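PDB 5OHU: soluble lytic murein transglycosylase from Pseudomonas aeruginosa, which cleaves the glycan strands of bacterial peptidoglycan as a lytic transglycosylase, a lyase that turns over the cell wall both exolytically and endolytically. Local coordinates for residues Leu435-Arg438 against Asp439-Ile442; Val422-Ala425 against Arg426-Trp429. All coordinates share one frame; numbering follows the deposited sequence.

Contact 1: Leu435-Arg438 against Asp439-Ile442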
ATOM      1  N   LEU A 435       3.400  17.825  -4.804  1.00 41.21           N
ATOM      2  CA  LEU A 435       4.008  18.555  -5.904  1.00 42.09           C
ATOM      3  C   LEU A 435       5.436  19.010  -5.640  1.00 51.66           C
ATOM      4  O   LEU A 435       6.094  19.470  -6.578  1.00 61.58           O
ATOM      5  CB  LEU A 435       3.157  19.781  -6.272  1.00 39.05           C
ATOM      6  CG  LEU A 435       1.690  19.517  -6.625  1.00 42.00           C
ATOM      7  CD1 LEU A 435       0.932  20.830  -6.729  1.00 40.83           C
ATOM      8  CD2 LEU A 435       1.559  18.711  -7.915  1.00 35.96           C
ATOM      9  N   PHE A 436       5.939  18.898  -4.413  1.00 49.58           N
ATOM     10  CA  PHE A 436       7.287  19.368  -4.114  1.00 50.80           C
ATOM     11  C   PHE A 436       8.338  18.528  -4.840  1.00 44.97           C
ATOM     12  O   PHE A 436       8.153  17.331  -5.084  1.00 36.87           O
ATOM     13  CB  PHE A 436       7.554  19.319  -2.607  1.00 48.70           C
ATOM     14  CG  PHE A 436       6.870  20.400  -1.822  1.00 46.26           C
ATOM     15  CD1 PHE A 436       6.186  21.427  -2.463  1.00 44.17           C
ATOM     16  CD2 PHE A 436       6.932  20.398  -0.434  1.00 40.49           C
ATOM     17  CE1 PHE A 436       5.569  22.432  -1.726  1.00 45.66           C
ATOM     18  CE2 PHE A 436       6.317  21.398   0.312  1.00 46.13           C
ATOM     19  CZ  PHE A 436       5.633  22.417  -0.335  1.00 49.30           C
ATOM     20  N   ASP A 437       9.460  19.166  -5.180  1.00 46.78           N
ATOM     21  CA  ASP A 437      10.583  18.423  -5.732  1.00 51.47           C
ATOM     22  C   ASP A 437      11.494  17.944  -4.596  1.00 50.59           C
ATOM     23  O   ASP A 437      11.211  18.149  -3.412  1.00 47.73           O
ATOM     24  CB  ASP A 437      11.332  19.249  -6.789  1.00 49.04           C
ATOM     25  CG  ASP A 437      12.103  20.430  -6.210  1.00 56.50           C
ATOM     26  OD1 ASP A 437      12.101  20.637  -4.983  1.00 54.52           O
ATOM     27  OD2 ASP A 437      12.741  21.154  -7.005  1.00 63.39           O
ATOM     28  N   ARG A 438      12.610  17.308  -4.967  1.00 48.59           N
ATOM     29  CA  ARG A 438      13.434  16.601  -3.988  1.00 45.29           C
ATOM     30  C   ARG A 438      13.974  17.547  -2.923  1.00 46.66           C
ATOM     31  O   ARG A 438      13.860  17.274  -1.723  1.00 44.87           O
ATOM     32  CB  ARG A 438      14.579  15.868  -4.688  1.00 45.48           C
ATOM     33  CG  ARG A 438      15.332  14.896  -3.776  1.00 51.27           C
ATOM     34  CD  ARG A 438      16.283  14.003  -4.562  1.00 54.35           C
ATOM     35  NE  ARG A 438      16.934  13.011  -3.710  1.00 61.41           N
ATOM     36  CZ  ARG A 438      18.097  13.204  -3.095  1.00 68.11           C
ATOM     37  NH1 ARG A 438      18.738  14.357  -3.237  1.00 75.34           N
ATOM     38  NH2 ARG A 438      18.620  12.248  -2.337  1.00 62.25           N
ATOM     39  N   ASP A 439      14.566  18.669  -3.345  1.00 48.54           N
ATOM     40  CA  ASP A 439      15.122  19.618  -2.384  1.00 49.17           C
ATOM     41  C   ASP A 439      14.036  20.191  -1.486  1.00 48.06           C
ATOM     42  O   ASP A 439      14.253  20.392  -0.285  1.00 42.40           O
ATOM     43  CB  ASP A 439      15.849  20.748  -3.113  1.00 63.64           C
ATOM     44  CG  ASP A 439      16.790  20.245  -4.188  1.00 75.85           C
ATOM     45  OD1 ASP A 439      16.341  19.466  -5.058  1.00 81.85           O
ATOM     46  OD2 ASP A 439      17.979  20.629  -4.163  1.00 77.77           O
ATOM     47  N   GLU A 440      12.864  20.470  -2.053  1.00 50.40           N
ATOM     48  CA  GLU A 440      11.769  21.011  -1.261  1.00 51.55           C
ATOM     49  C   GLU A 440      11.260  19.978  -0.265  1.00 40.34           C
ATOM     50  O   GLU A 440      11.021  20.291   0.907  1.00 33.86           O
ATOM     51  CB  GLU A 440      10.649  21.485  -2.185  1.00 56.09           C
ATOM     52  CG  GLU A 440      10.991  22.747  -2.969  1.00 60.35           C
ATOM     53  CD  GLU A 440       9.954  23.074  -4.029  1.00 69.02           C
ATOM     54  OE1 GLU A 440       9.425  22.136  -4.671  1.00 70.10           O
ATOM     55  OE2 GLU A 440       9.666  24.274  -4.217  1.00 77.30           O
ATOM     56  N   LEU A 441      11.090  18.737  -0.722  1.00 35.64           N
ATOM     57  CA  LEU A 441      10.710  17.655   0.176  1.00 40.70           C
ATOM     58  C   LEU A 441      11.663  17.556   1.361  1.00 39.08           C
ATOM     59  O   LEU A 441      11.231  17.339   2.499  1.00 30.74           O
ATOM     60  CB  LEU A 441      10.683  16.333  -0.589  1.00 42.65           C
ATOM     61  CG  LEU A 441       9.536  16.141  -1.574  1.00 38.89           C
ATOM     62  CD1 LEU A 441       9.754  14.856  -2.321  1.00 34.68           C
ATOM     63  CD2 LEU A 441       8.194  16.124  -0.849  1.00 30.25           C
ATOM     64  N   ILE A 442      12.965  17.715   1.106  1.00 35.91           N
ATOM     65  CA  ILE A 442      13.955  17.668   2.175  1.00 37.40           C
ATOM     66  C   ILE A 442      13.757  18.836   3.137  1.00 40.83           C
ATOM     67  O   ILE A 442      13.776  18.660   4.363  1.00 36.83           O
ATOM     68  CB  ILE A 442      15.378  17.642   1.576  1.00 35.77           C
ATOM     69  CG1 ILE A 442      15.702  16.248   1.018  1.00 35.42           C
ATOM     70  CG2 ILE A 442      16.406  18.050   2.609  1.00 34.43           C
ATOM     71  CD1 ILE A 442      16.811  16.239   0.001  1.00 28.43           C
TER

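Contact 2: Val422-Ala425 against Arg426-Trp429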
ATOM      1  N   VAL A 422      -5.033  19.468  14.128  1.00 57.41           N
ATOM      2  CA  VAL A 422      -3.912  18.631  13.717  1.00 52.70           C
ATOM      3  C   VAL A 422      -4.223  17.869  12.434  1.00 50.80           C
ATOM      4  O   VAL A 422      -3.332  17.641  11.604  1.00 46.30           O
ATOM      5  CB  VAL A 422      -3.550  17.686  14.880  1.00 54.13           C
ATOM      6  CG1 VAL A 422      -4.763  16.861  15.294  1.00 53.30           C
ATOM      7  CG2 VAL A 422      -2.415  16.786  14.506  1.00 54.61           C
ATOM      8  N   ILE A 423      -5.476  17.460  12.246  1.00 53.42           N
ATOM      9  CA  ILE A 423      -5.836  16.737  11.033  1.00 52.97           C
ATOM     10  C   ILE A 423      -5.771  17.663   9.822  1.00 43.03           C
ATOM     11  O   ILE A 423      -5.241  17.292   8.766  1.00 42.21           O
ATOM     12  CB  ILE A 423      -7.220  16.090  11.208  1.00 56.51           C
ATOM     13  CG1 ILE A 423      -7.172  15.108  12.388  1.00 58.09           C
ATOM     14  CG2 ILE A 423      -7.655  15.392   9.929  1.00 55.65           C
ATOM     15  CD1 ILE A 423      -8.530  14.731  12.947  1.00 58.33           C
ATOM     16  N   ASN A 424      -6.268  18.892   9.967  1.00 43.67           N
ATOM     17  CA  ASN A 424      -6.155  19.870   8.892  1.00 42.78           C
ATOM     18  C   ASN A 424      -4.698  20.179   8.565  1.00 41.15           C
ATOM     19  O   ASN A 424      -4.329  20.289   7.388  1.00 34.11           O
ATOM     20  CB  ASN A 424      -6.896  21.147   9.276  1.00 51.42           C
ATOM     21  CG  ASN A 424      -8.373  20.918   9.481  1.00 60.71           C
ATOM     22  OD1 ASN A 424      -8.893  21.114  10.578  1.00 66.27           O
ATOM     23  ND2 ASN A 424      -9.062  20.507   8.419  1.00 55.73           N
ATOM     24  N   ALA A 425      -3.858  20.342   9.591  1.00 39.85           N
ATOM     25  CA  ALA A 425      -2.445  20.620   9.350  1.00 38.47           C
ATOM     26  C   ALA A 425      -1.795  19.492   8.561  1.00 33.47           C
ATOM     27  O   ALA A 425      -1.056  19.739   7.601  1.00 33.45           O
ATOM     28  CB  ALA A 425      -1.717  20.837  10.674  1.00 41.82           C
ATOM     29  N   ARG A 426      -2.076  18.248   8.939  1.00 32.84           N
ATOM     30  CA  ARG A 426      -1.487  17.121   8.230  1.00 42.04           C
ATOM     31  C   ARG A 426      -1.963  17.073   6.791  1.00 38.22           C
ATOM     32  O   ARG A 426      -1.163  16.834   5.878  1.00 33.63           O
ATOM     33  CB  ARG A 426      -1.815  15.810   8.941  1.00 49.95           C
ATOM     34  CG  ARG A 426      -1.003  15.575  10.196  1.00 63.79           C
ATOM     35  CD  ARG A 426      -0.783  14.093  10.424  1.00 68.29           C
ATOM     36  NE  ARG A 426      -2.043  13.358  10.479  1.00 67.85           N
ATOM     37  CZ  ARG A 426      -2.804  13.274  11.564  1.00 65.53           C
ATOM     38  NH1 ARG A 426      -2.436  13.883  12.681  1.00 64.40           N
ATOM     39  NH2 ARG A 426      -3.933  12.581  11.532  1.00 67.97           N
ATOM     40  N   ARG A 427      -3.265  17.291   6.568  1.00 28.73           N
ATOM     41  CA  ARG A 427      -3.784  17.227   5.206  1.00 31.24           C
ATOM     42  C   ARG A 427      -3.131  18.279   4.314  1.00 28.77           C
ATOM     43  O   ARG A 427      -2.752  17.981   3.177  1.00 30.66           O
ATOM     44  CB  ARG A 427      -5.305  17.380   5.195  1.00 36.30           C
ATOM     45  CG  ARG A 427      -5.898  17.082   3.829  1.00 51.19           C
ATOM     46  CD  ARG A 427      -7.404  17.275   3.776  1.00 63.45           C
ATOM     47  NE  ARG A 427      -8.121  16.357   4.653  1.00 71.19           N
ATOM     48  CZ  ARG A 427      -8.687  16.712   5.801  1.00 74.04           C
ATOM     49  NH1 ARG A 427      -8.628  17.973   6.206  1.00 73.30           N
ATOM     50  NH2 ARG A 427      -9.323  15.809   6.537  1.00 74.89           N
ATOM     51  N   GLU A 428      -2.988  19.512   4.806  1.00 25.92           N
ATOM     52  CA  GLU A 428      -2.219  20.509   4.069  1.00 21.54           C
ATOM     53  C   GLU A 428      -0.829  19.988   3.758  1.00 34.21           C
ATOM     54  O   GLU A 428      -0.359  20.030   2.609  1.00 25.62           O
ATOM     55  CB  GLU A 428      -2.105  21.805   4.875  1.00 26.36           C
ATOM     56  CG  GLU A 428      -3.333  22.702   4.848  1.00 33.27           C
ATOM     57  CD  GLU A 428      -3.602  23.338   3.482  1.00 38.27           C
ATOM     58  OE1 GLU A 428      -4.694  23.946   3.337  1.00 39.24           O
ATOM     59  OE2 GLU A 428      -2.740  23.242   2.565  1.00 32.80           O
ATOM     60  N   TRP A 429      -0.157  19.485   4.794  1.00 32.50           N
ATOM     61  CA  TRP A 429       1.227  19.056   4.660  1.00 28.55           C
ATOM     62  C   TRP A 429       1.364  17.980   3.591  1.00 22.93           C
ATOM     63  O   TRP A 429       2.250  18.054   2.735  1.00 27.93           O
ATOM     64  CB  TRP A 429       1.718  18.553   6.011  1.00 27.70           C
ATOM     65  CG  TRP A 429       3.162  18.708   6.240  1.00 31.74           C
ATOM     66  CD1 TRP A 429       4.123  17.749   6.094  1.00 30.74           C
ATOM     67  CD2 TRP A 429       3.832  19.894   6.686  1.00 34.04           C
ATOM     68  NE1 TRP A 429       5.356  18.273   6.411  1.00 39.46           N
ATOM     69  CE2 TRP A 429       5.206  19.586   6.779  1.00 36.57           C
ATOM     70  CE3 TRP A 429       3.408  21.190   6.996  1.00 28.05           C
ATOM     71  CZ2 TRP A 429       6.156  20.522   7.190  1.00 27.65           C
ATOM     72  CZ3 TRP A 429       4.349  22.119   7.402  1.00 31.74           C
ATOM     73  CH2 TRP A 429       5.709  21.779   7.496  1.00 30.78           C
TER

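Contact 1: Leu435-Arg438 against Asp439-Ile442
Asp437 and Glu440 form a capping box at the start of helix 438-450. Asp437 is the N-cap. Its OD1 accepts from Glu440 N at 3.0 Å, met nearly along the C-O axis. The reciprocal bond runs from Asp437 N to Glu440 OE1, 3.0 Å long and almost straight at 172°. It uses the anti lone pair of OE1. Asp437 CG sits between its own backbone N and carbonyl carbon (chi1 70°), which turns OD1 to the first turn of the helix. The two side chains cross at about a right angle, with their carboxylate planes 62° apart. Asp437 OD1 and Glu440 OE1 come within 3.1 Å of each other. If both are charged, the two N-H groups and the helix N terminus probably offset the closeness of these oxygens.

Phe436 adds a hydrophobic contact just before the cap. Its CB lies 3.7 Å from Leu441 CD2, which reaches the ring at the edge. Glu440 CB packs obliquely against the same ring. Glu440 also touches Val400 and Val404 of helix 398-406. Arg438 runs extended from the backbone, with weak hydrogen bonds to the carbonyls of Ala464 and Gln465. Ile442 CD1 lies over one face of its guanidinium, 4.2 Å from NH1.

Contact 2: Val422-Ala425 against Arg426-Trp429
This is a local i to i+4 contact within the first two turns of helix 422-433, in the helical L domain of the enzyme. Four backbone hydrogen bonds form a regular alpha-helical ladder. Arg426 N, Arg427 N, Glu428 N and Trp429 N each donate over 3.0 Å, to the carbonyl oxygens of Val422, Ile423, Asn424 and Ala425 in turn. The Glu428 bond is nearly straight, at 177°.

Ala425, Glu428 and Trp429 are buried. Ala425 packs on Phe416 of helix 408-418 and on Trp453, while the Trp429 side chain meets Ala413 of helix 408-418 and, on helix 438-450, Leu447 and Ala448. Glu428 CG stands beside the backbone N and the chain bends at chi2 (-68°), leading the carboxylate away from the earlier turn. There OE1 takes a salt bridge from Arg412 NE and a hydrogen bond with Tyr64 OH.

Two arginines fold back along the helix. Arg427 bends at chi3, bringing NH2 to 3.8 Å from Ile423 CG2. Arg426 bends at chi2 and chi3 and runs beside Val422, pointing the same way. Its NH1 ends 3.4 Å from Val422 CG2.

How the contacts relate
From the N terminus the chain first reaches contact 2, at the start of helix 422-433. It then runs down that helix and enters the short connection to helix 438-450, where contact 1 begins. The two are in series and neither nests in nor crosses the other. Neither closes a long loop, since each joins residues only three to five apart along the chain. The centres of contact 1 and contact 2 lie about 18 Å apart. The nearest atoms of contact 1 and contact 2 are about 6 Å apart, so they do not touch. The link between them is indirect. Contact 2 belongs to the first helix of the pair, and contact 1 starts the second. The Trp429 carbonyl also accepts from Gln444 NE2, joining the two helices within the L domain.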